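Local coordinates for penicillin-binding protein (Bacillus halodurans, PDB 3TG9), which probably acts as a penicillin-binding enzyme of the serine beta-lactamase family, reacting with beta-lactams through an active-site serine, at residues T61-A64 against I65-V69; L250-T253 against Y254-L258; D322-A325 against A326-L330. All blocks are in the same frame, centred on the assembly; numbering follows the deposited sequence.

Interaction 1 of 3, residues T61-A64 against I65-V69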
loop_
_atom_site.group_PDB
_atom_site.type_symbol
_atom_site.label_atom_id
_atom_site.label_comp_id
_atom_site.label_asym_id
_atom_site.label_seq_id
_atom_site.Cartn_x
_atom_site.Cartn_y
_atom_site.Cartn_z
ATOM N N THR B 61 -4.123 6.405 -24.350
ATOM C CA THR B 61 -5.425 7.058 -24.331
ATOM C C THR B 61 -5.698 7.699 -25.687
ATOM O O THR B 61 -6.798 7.587 -26.224
ATOM C CB THR B 61 -5.506 8.122 -23.227
ATOM O OG1 THR B 61 -5.173 7.524 -21.971
ATOM C CG2 THR B 61 -6.900 8.712 -23.147
ATOM N N ALA B 62 -4.688 8.354 -26.248
ATOM C CA ALA B 62 -4.834 8.997 -27.552
ATOM C C ALA B 62 -5.051 7.957 -28.637
ATOM O O ALA B 62 -5.895 8.131 -29.516
ATOM C CB ALA B 62 -3.626 9.844 -27.865
ATOM N N ILE B 63 -4.290 6.871 -28.574
ATOM C CA ILE B 63 -4.440 5.788 -29.539
ATOM C C ILE B 63 -5.874 5.256 -29.498
ATOM O O ILE B 63 -6.509 5.053 -30.534
ATOM C CB ILE B 63 -3.459 4.639 -29.241
ATOM C CG1 ILE B 63 -2.013 5.112 -29.382
ATOM C CG2 ILE B 63 -3.723 3.438 -30.158
ATOM C CD1 ILE B 63 -0.986 4.006 -29.149
ATOM N N ALA B 64 -6.384 5.032 -28.293
ATOM C CA ALA B 64 -7.732 4.497 -28.123
ATOM C C ALA B 64 -8.771 5.444 -28.712
ATOM O O ALA B 64 -9.700 5.014 -29.396
ATOM C CB ALA B 64 -8.021 4.244 -26.648
ATOM N N ILE B 65 -8.609 6.736 -28.441
ATOM C CA ILE B 65 -9.549 7.747 -28.916
ATOM C C ILE B 65 -9.536 7.828 -30.437
ATOM O O ILE B 65 -10.578 8.011 -31.075
ATOM C CB ILE B 65 -9.232 9.131 -28.339
ATOM C CG1 ILE B 65 -9.738 9.235 -26.899
ATOM C CG2 ILE B 65 -9.863 10.219 -29.201
ATOM C CD1 ILE B 65 -11.249 9.242 -26.787
ATOM N N CYS B 66 -8.351 7.683 -31.017
ATOM C CA CYS B 66 -8.215 7.686 -32.470
ATOM C C CYS B 66 -8.882 6.457 -33.082
ATOM O O CYS B 66 -9.480 6.549 -34.148
ATOM C CB CYS B 66 -6.744 7.763 -32.874
ATOM S SG CYS B 66 -6.000 9.347 -32.474
ATOM N N GLN B 67 -8.796 5.315 -32.401
ATOM C CA GLN B 67 -9.418 4.091 -32.909
ATOM C C GLN B 67 -10.928 4.230 -33.003
ATOM O O GLN B 67 -11.555 3.691 -33.916
ATOM C CB GLN B 67 -9.090 2.890 -32.032
ATOM C CG GLN B 67 -7.651 2.457 -32.055
ATOM C CD GLN B 67 -7.411 1.296 -31.119
ATOM O OE1 GLN B 67 -8.117 1.148 -30.121
ATOM N NE2 GLN B 67 -6.421 0.464 -31.433
ATOM N N LEU B 68 -11.511 4.943 -32.047
ATOM C CA LEU B 68 -12.944 5.197 -32.064
ATOM C C LEU B 68 -13.292 6.116 -33.228
ATOM O O LEU B 68 -14.328 5.954 -33.875
ATOM C CB LEU B 68 -13.399 5.817 -30.745
ATOM C CG LEU B 68 -13.177 4.957 -29.497
ATOM C CD1 LEU B 68 -13.663 5.689 -28.271
ATOM C CD2 LEU B 68 -13.872 3.612 -29.639
ATOM N N VAL B 69 -12.425 7.085 -33.494
ATOM C CA VAL B 69 -12.630 7.960 -34.640
ATOM C C VAL B 69 -12.490 7.161 -35.936
ATOM O O VAL B 69 -13.367 7.211 -36.791
ATOM C CB VAL B 69 -11.684 9.178 -34.617
ATOM C CG1 VAL B 69 -11.894 10.056 -35.857
ATOM C CG2 VAL B 69 -11.903 9.989 -33.344
#
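T61 and I65 open a run of four backbone bonds that shows how a buried helix satisfies its main chain while sending side chains to several neighbours. I65 N donates to T61 O at 3.0 Å and C66 N to A62 O at 2.9 Å; Q67 N reaches I63 O at 3.0 Å, and L68 N meets A64 O in a longer bond of 3.2 Å. All four are i to i+4 alpha-helical bonds.

The side-chain contacts follow from how the later residues leave the backbone, and most are carbons resting on backbone carbonyl oxygens. The CG1 branch of I65 folds back along the helix and lies 3.4 Å from T61 O, beside the carbonyl that its own N-H uses. In Q67, CG stands next to the residue's own backbone N (chi1 -68°), which lays the CH2 group against I63 O at 3.2 Å. Beyond CG the chain runs extended (chi2 178°) alongside I63, and NE2 ends 4.2 Å from I63 CG2. At the next residue, L68 CG leans on A64 O at 3.5 Å.

The polar ends turn outward from the helix. T61 OG1 bonds to S226 O. The amide of Q67 is gripped at both atoms, OE1 by the Y175 hydroxyl and NE2 by N179 O and L249 O, which should fix the rotation of the amide and satisfy its buried polar atoms.

Helix 58-70 begins at the lysine of a probable SxxK motif (S55, K58), with T61 close to it. Around the helix, Y175 and V180 of helix 172-182 meet A64 and I63, V164 and V167 of helix 155-168 cover I65 and L68, and L258 of helix 252-258 packs on I63 and C66.

Interaction 2 of 3, residues L250-T253 against Y254-L258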
loop_
_atom_site.group_PDB
_atom_site.type_symbol
_atom_site.label_atom_id
_atom_site.label_comp_id
_atom_site.label_asym_id
_atom_site.label_seq_id
_atom_site.Cartn_x
_atom_site.Cartn_y
_atom_site.Cartn_z
ATOM N N LEU B 250 -3.623 1.648 -35.804
ATOM C CA LEU B 250 -4.471 2.555 -36.558
ATOM C C LEU B 250 -4.033 2.471 -38.009
ATOM O O LEU B 250 -2.910 2.055 -38.298
ATOM C CB LEU B 250 -4.276 3.986 -36.065
ATOM C CG LEU B 250 -4.610 4.309 -34.613
ATOM C CD1 LEU B 250 -3.669 5.393 -34.095
ATOM C CD2 LEU B 250 -6.075 4.718 -34.466
ATOM N N ASN B 251 -4.904 2.860 -38.929
ATOM C CA ASN B 251 -4.495 2.892 -40.326
ATOM C C ASN B 251 -3.531 4.064 -40.544
ATOM O O ASN B 251 -3.296 4.856 -39.631
ATOM C CB ASN B 251 -5.709 2.962 -41.254
ATOM C CG ASN B 251 -6.450 4.273 -41.149
ATOM O OD1 ASN B 251 -5.889 5.295 -40.736
ATOM N ND2 ASN B 251 -7.728 4.256 -41.526
ATOM N N GLU B 252 -2.967 4.169 -41.739
ATOM C CA GLU B 252 -1.942 5.176 -42.008
ATOM C C GLU B 252 -2.413 6.623 -41.773
ATOM O O GLU B 252 -1.711 7.417 -41.145
ATOM C CB GLU B 252 -1.399 5.001 -43.427
ATOM C CG GLU B 252 -0.552 6.154 -43.902
ATOM C CD GLU B 252 -0.168 6.011 -45.354
ATOM O OE1 GLU B 252 0.713 5.180 -45.662
ATOM O OE2 GLU B 252 -0.755 6.726 -46.187
ATOM N N THR B 253 -3.592 6.962 -42.282
ATOM C CA THR B 253 -4.165 8.289 -42.086
ATOM C C THR B 253 -4.288 8.668 -40.606
ATOM O O THR B 253 -3.899 9.765 -40.201
ATOM C CB THR B 253 -5.572 8.387 -42.703
ATOM O OG1 THR B 253 -5.503 8.144 -44.112
ATOM C CG2 THR B 253 -6.157 9.764 -42.467
ATOM N N TYR B 254 -4.850 7.772 -39.799
ATOM C CA TYR B 254 -5.084 8.094 -38.389
ATOM C C TYR B 254 -3.820 8.043 -37.544
ATOM O O TYR B 254 -3.638 8.864 -36.649
ATOM C CB TYR B 254 -6.226 7.263 -37.796
ATOM C CG TYR B 254 -7.566 7.791 -38.237
ATOM C CD1 TYR B 254 -8.218 7.256 -39.345
ATOM C CD2 TYR B 254 -8.154 8.861 -37.587
ATOM C CE1 TYR B 254 -9.438 7.753 -39.769
ATOM C CE2 TYR B 254 -9.371 9.367 -37.998
ATOM C CZ TYR B 254 -10.009 8.810 -39.090
ATOM O OH TYR B 254 -11.221 9.318 -39.503
ATOM N N THR B 255 -2.939 7.100 -37.843
ATOM C CA THR B 255 -1.622 7.095 -37.223
ATOM C C THR B 255 -0.915 8.436 -37.442
ATOM O O THR B 255 -0.388 9.042 -36.499
ATOM C CB THR B 255 -0.754 5.980 -37.784
ATOM O OG1 THR B 255 -1.414 4.726 -37.583
ATOM C CG2 THR B 255 0.595 5.960 -37.083
ATOM N N GLN B 256 -0.929 8.895 -38.691
ATOM C CA GLN B 256 -0.271 10.136 -39.087
ATOM C C GLN B 256 -0.930 11.355 -38.452
ATOM O O GLN B 256 -0.247 12.313 -38.084
ATOM C CB GLN B 256 -0.293 10.258 -40.614
ATOM C CG GLN B 256 0.706 11.243 -41.218
ATOM C CD GLN B 256 1.041 10.889 -42.665
ATOM O OE1 GLN B 256 0.936 9.727 -43.072
ATOM N NE2 GLN B 256 1.444 11.891 -43.449
ATOM N N LYS B 257 -2.256 11.324 -38.326
ATOM C CA LYS B 257 -2.973 12.406 -37.655
ATOM C C LYS B 257 -2.558 12.510 -36.185
ATOM O O LYS B 257 -2.443 13.610 -35.640
ATOM C CB LYS B 257 -4.492 12.214 -37.760
ATOM C CG LYS B 257 -5.035 12.214 -39.190
ATOM C CD LYS B 257 -6.508 12.622 -39.247
ATOM C CE LYS B 257 -6.704 14.044 -38.713
ATOM N NZ LYS B 257 -8.131 14.500 -38.755
ATOM N N LEU B 258 -2.332 11.362 -35.551
ATOM C CA LEU B 258 -1.939 11.322 -34.144
ATOM C C LEU B 258 -0.531 11.870 -33.989
ATOM O O LEU B 258 -0.211 12.495 -32.984
ATOM C CB LEU B 258 -2.030 9.881 -33.596
ATOM C CG LEU B 258 -1.500 9.510 -32.198
ATOM C CD1 LEU B 258 -2.209 8.247 -31.629
ATOM C CD2 LEU B 258 0.010 9.313 -32.206
HETATM O O HOH W 1 -0.753 2.374 -35.812
#
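A chi1 of 68° tucks CG of N251 between its own backbone N and carbonyl carbon, turning OD1 back over the first turn of the helix to meet Y254 N. T255 holds OG1 beside its own N, which brings this hydroxyl to the same carbonyl, N251 O, that its backbone N-H uses. The Y254 N to N251 OD1 bond is 2.8 Å long and nearly straight (N-H...O 170°), with the donor almost on the extension of the C=O bond.

N251 O is held twice: T255 N approaches it head-on at 2.9 Å, whereas T255 OG1 donates at 2.8 Å from above the carbonyl plane. A water accepts from L250 N and donates to T255 OG1, each at 3.0 Å, and so bridges the approach to the helix and its first turn. H247 ND1 makes a further, weak bond to that hydroxyl.

N251 OD1 also lies near the edge of the Y254 ring, 3.3 Å from CD1, with amide and ring planes 33° apart. Behind the polar groups, L250 crosses L258 at about a right angle, CD1 to CD1 4.0 Å, on the side facing helix 58-70; there E70 OE1 accepts from N251 N. Asparagine N-capping is the classical device here, its side-chain carbonyl satisfying an N-H that has no preceding turn, at the start of helix 252-258.

Interaction 3 of 3, residues D322-A325 against A326-L330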
loop_
_atom_site.group_PDB
_atom_site.type_symbol
_atom_site.label_atom_id
_atom_site.label_comp_id
_atom_site.label_asym_id
_atom_site.label_seq_id
_atom_site.Cartn_x
_atom_site.Cartn_y
_atom_site.Cartn_z
ATOM N N ASP B 322 18.382 11.497 -18.053
ATOM C CA ASP B 322 19.827 11.472 -18.226
ATOM C C ASP B 322 20.283 10.178 -18.880
ATOM O O ASP B 322 21.221 10.173 -19.672
ATOM C CB ASP B 322 20.527 11.655 -16.884
ATOM C CG ASP B 322 20.080 12.907 -16.170
ATOM O OD1 ASP B 322 20.387 14.011 -16.665
ATOM O OD2 ASP B 322 19.414 12.785 -15.116
ATOM N N VAL B 323 19.615 9.079 -18.552
ATOM C CA VAL B 323 19.933 7.796 -19.173
ATOM C C VAL B 323 19.437 7.791 -20.612
ATOM O O VAL B 323 20.086 7.235 -21.500
ATOM C CB VAL B 323 19.355 6.608 -18.371
ATOM C CG1 VAL B 323 19.403 5.310 -19.180
ATOM C CG2 VAL B 323 20.111 6.452 -17.064
ATOM N N MET B 324 18.297 8.433 -20.846
ATOM C CA MET B 324 17.757 8.534 -22.198
ATOM C C MET B 324 18.669 9.348 -23.127
ATOM O O MET B 324 18.909 8.955 -24.268
ATOM C CB MET B 324 16.352 9.133 -22.184
ATOM C CG MET B 324 15.962 9.815 -23.497
ATOM S SD MET B 324 14.484 9.069 -24.205
ATOM C CE MET B 324 13.596 10.531 -24.711
ATOM N N ALA B 325 19.165 10.479 -22.633
ATOM C CA ALA B 325 20.098 11.303 -23.396
ATOM C C ALA B 325 21.373 10.524 -23.730
ATOM O O ALA B 325 21.856 10.567 -24.859
ATOM C CB ALA B 325 20.430 12.575 -22.631
ATOM N N ALA B 326 21.905 9.806 -22.742
ATOM C CA ALA B 326 23.106 8.994 -22.932
ATOM C C ALA B 326 22.924 7.978 -24.042
ATOM O O ALA B 326 23.867 7.676 -24.774
ATOM C CB ALA B 326 23.492 8.296 -21.645
ATOM N N ILE B 327 21.706 7.463 -24.170
ATOM C CA ILE B 327 21.419 6.411 -25.138
ATOM C C ILE B 327 21.175 6.966 -26.536
ATOM O O ILE B 327 21.637 6.392 -27.521
ATOM C CB ILE B 327 20.181 5.577 -24.738
ATOM C CG1 ILE B 327 20.425 4.812 -23.431
ATOM C CG2 ILE B 327 19.804 4.622 -25.855
ATOM C CD1 ILE B 327 19.230 3.947 -22.987
ATOM N N GLU B 328 20.433 8.064 -26.637
ATOM C CA GLU B 328 20.117 8.597 -27.951
ATOM C C GLU B 328 21.376 9.178 -28.591
ATOM O O GLU B 328 21.463 9.303 -29.816
ATOM C CB GLU B 328 18.958 9.599 -27.894
ATOM C CG GLU B 328 19.184 10.801 -27.016
ATOM C CD GLU B 328 18.000 11.758 -27.058
ATOM O OE1 GLU B 328 16.866 11.311 -27.343
ATOM O OE2 GLU B 328 18.201 12.962 -26.808
ATOM N N ALA B 329 22.349 9.513 -27.747
ATOM C CA ALA B 329 23.681 9.886 -28.200
ATOM C C ALA B 329 24.315 8.747 -28.989
ATOM O O ALA B 329 24.816 8.955 -30.102
ATOM C CB ALA B 329 24.556 10.240 -27.004
ATOM N N LEU B 330 24.289 7.549 -28.407
ATOM C CA LEU B 330 24.776 6.339 -29.072
ATOM C C LEU B 330 24.318 6.264 -30.528
ATOM O O LEU B 330 25.065 5.832 -31.405
ATOM C CB LEU B 330 24.311 5.094 -28.317
ATOM C CG LEU B 330 25.239 4.493 -27.254
ATOM C CD1 LEU B 330 25.925 5.558 -26.407
ATOM C CD2 LEU B 330 24.462 3.513 -26.388
#
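M324 O receives two donors from the following turn. E328 N comes in at 3.0 Å, nearly in line with the carbonyl bond, and I327 N adds a weak second bond at 3.2 Å. That same I327 N-H is shared, its other acceptor being V323 O at 3.1 Å, and the bend there (N-H...O 135°) is what such sharing costs: neither bond is straight. The bonds on either side of this pair keep the plain i to i+4 pattern. A326 N reaches D322 O at 3.2 Å, and A329 N reaches A325 O at 3.1 Å.

V323 and I327, one turn apart, meet through their outer methyls, V323 CG1 to I327 CD1 at 4.0 Å, the two side chains approaching at a slant. Their shared face is buried. I10 of helix 7-13 touches V323, A326 and I327, while A20 and M22 of strand 18-24 lie against I327. Terminal helices packed together on one face of the antiparallel sheet belong to the serine beta-lactamase and penicillin-binding protein fold, and helix 320-330 occupies the C-terminal place in it.

M324 is directed at strand 296-303, where H299, A301 and Y303 receive it. E328 follows from the next turn. Its chi1 of 59° sets CG between its own backbone N and carbonyl carbon, which presses this CH2 group to 3.3 Å from M324 O and near A325 O. Beyond CG the chain is extended and carries the carboxylate past M324 CG, 4.2 Å from OE1. That oxygen takes a salt bridge from K286 NZ and a hydrogen bond with the Y303 hydroxyl. Through K286 of strand 284-293 and through Y303 these bonds tie the helix to the sheet; the nearby lysine would probably favour the ionised carboxylate.

Interactions 1 and 2 are far apart in sequence yet adjacent in space, with centres about 10 Å apart. They touch directly: V69 CG1 meets Y254 CE2 at 3.4 Å, C66 CB lies 3.5 Å from L250 CD2, and I63 CG1 is 3.9 Å from L258 CD1, so the capped helix 252-258 packs against helix 58-70. Interaction 1 is the one nearest the probable catalytic SxxK motif, in helix 58-70, which starts at the lysine of that motif. Interaction 3 stands apart, its centre about 30 Å from that of interaction 1, on the opposite side of the chain's centre, and its nearest atoms about 16 Å from interaction 2.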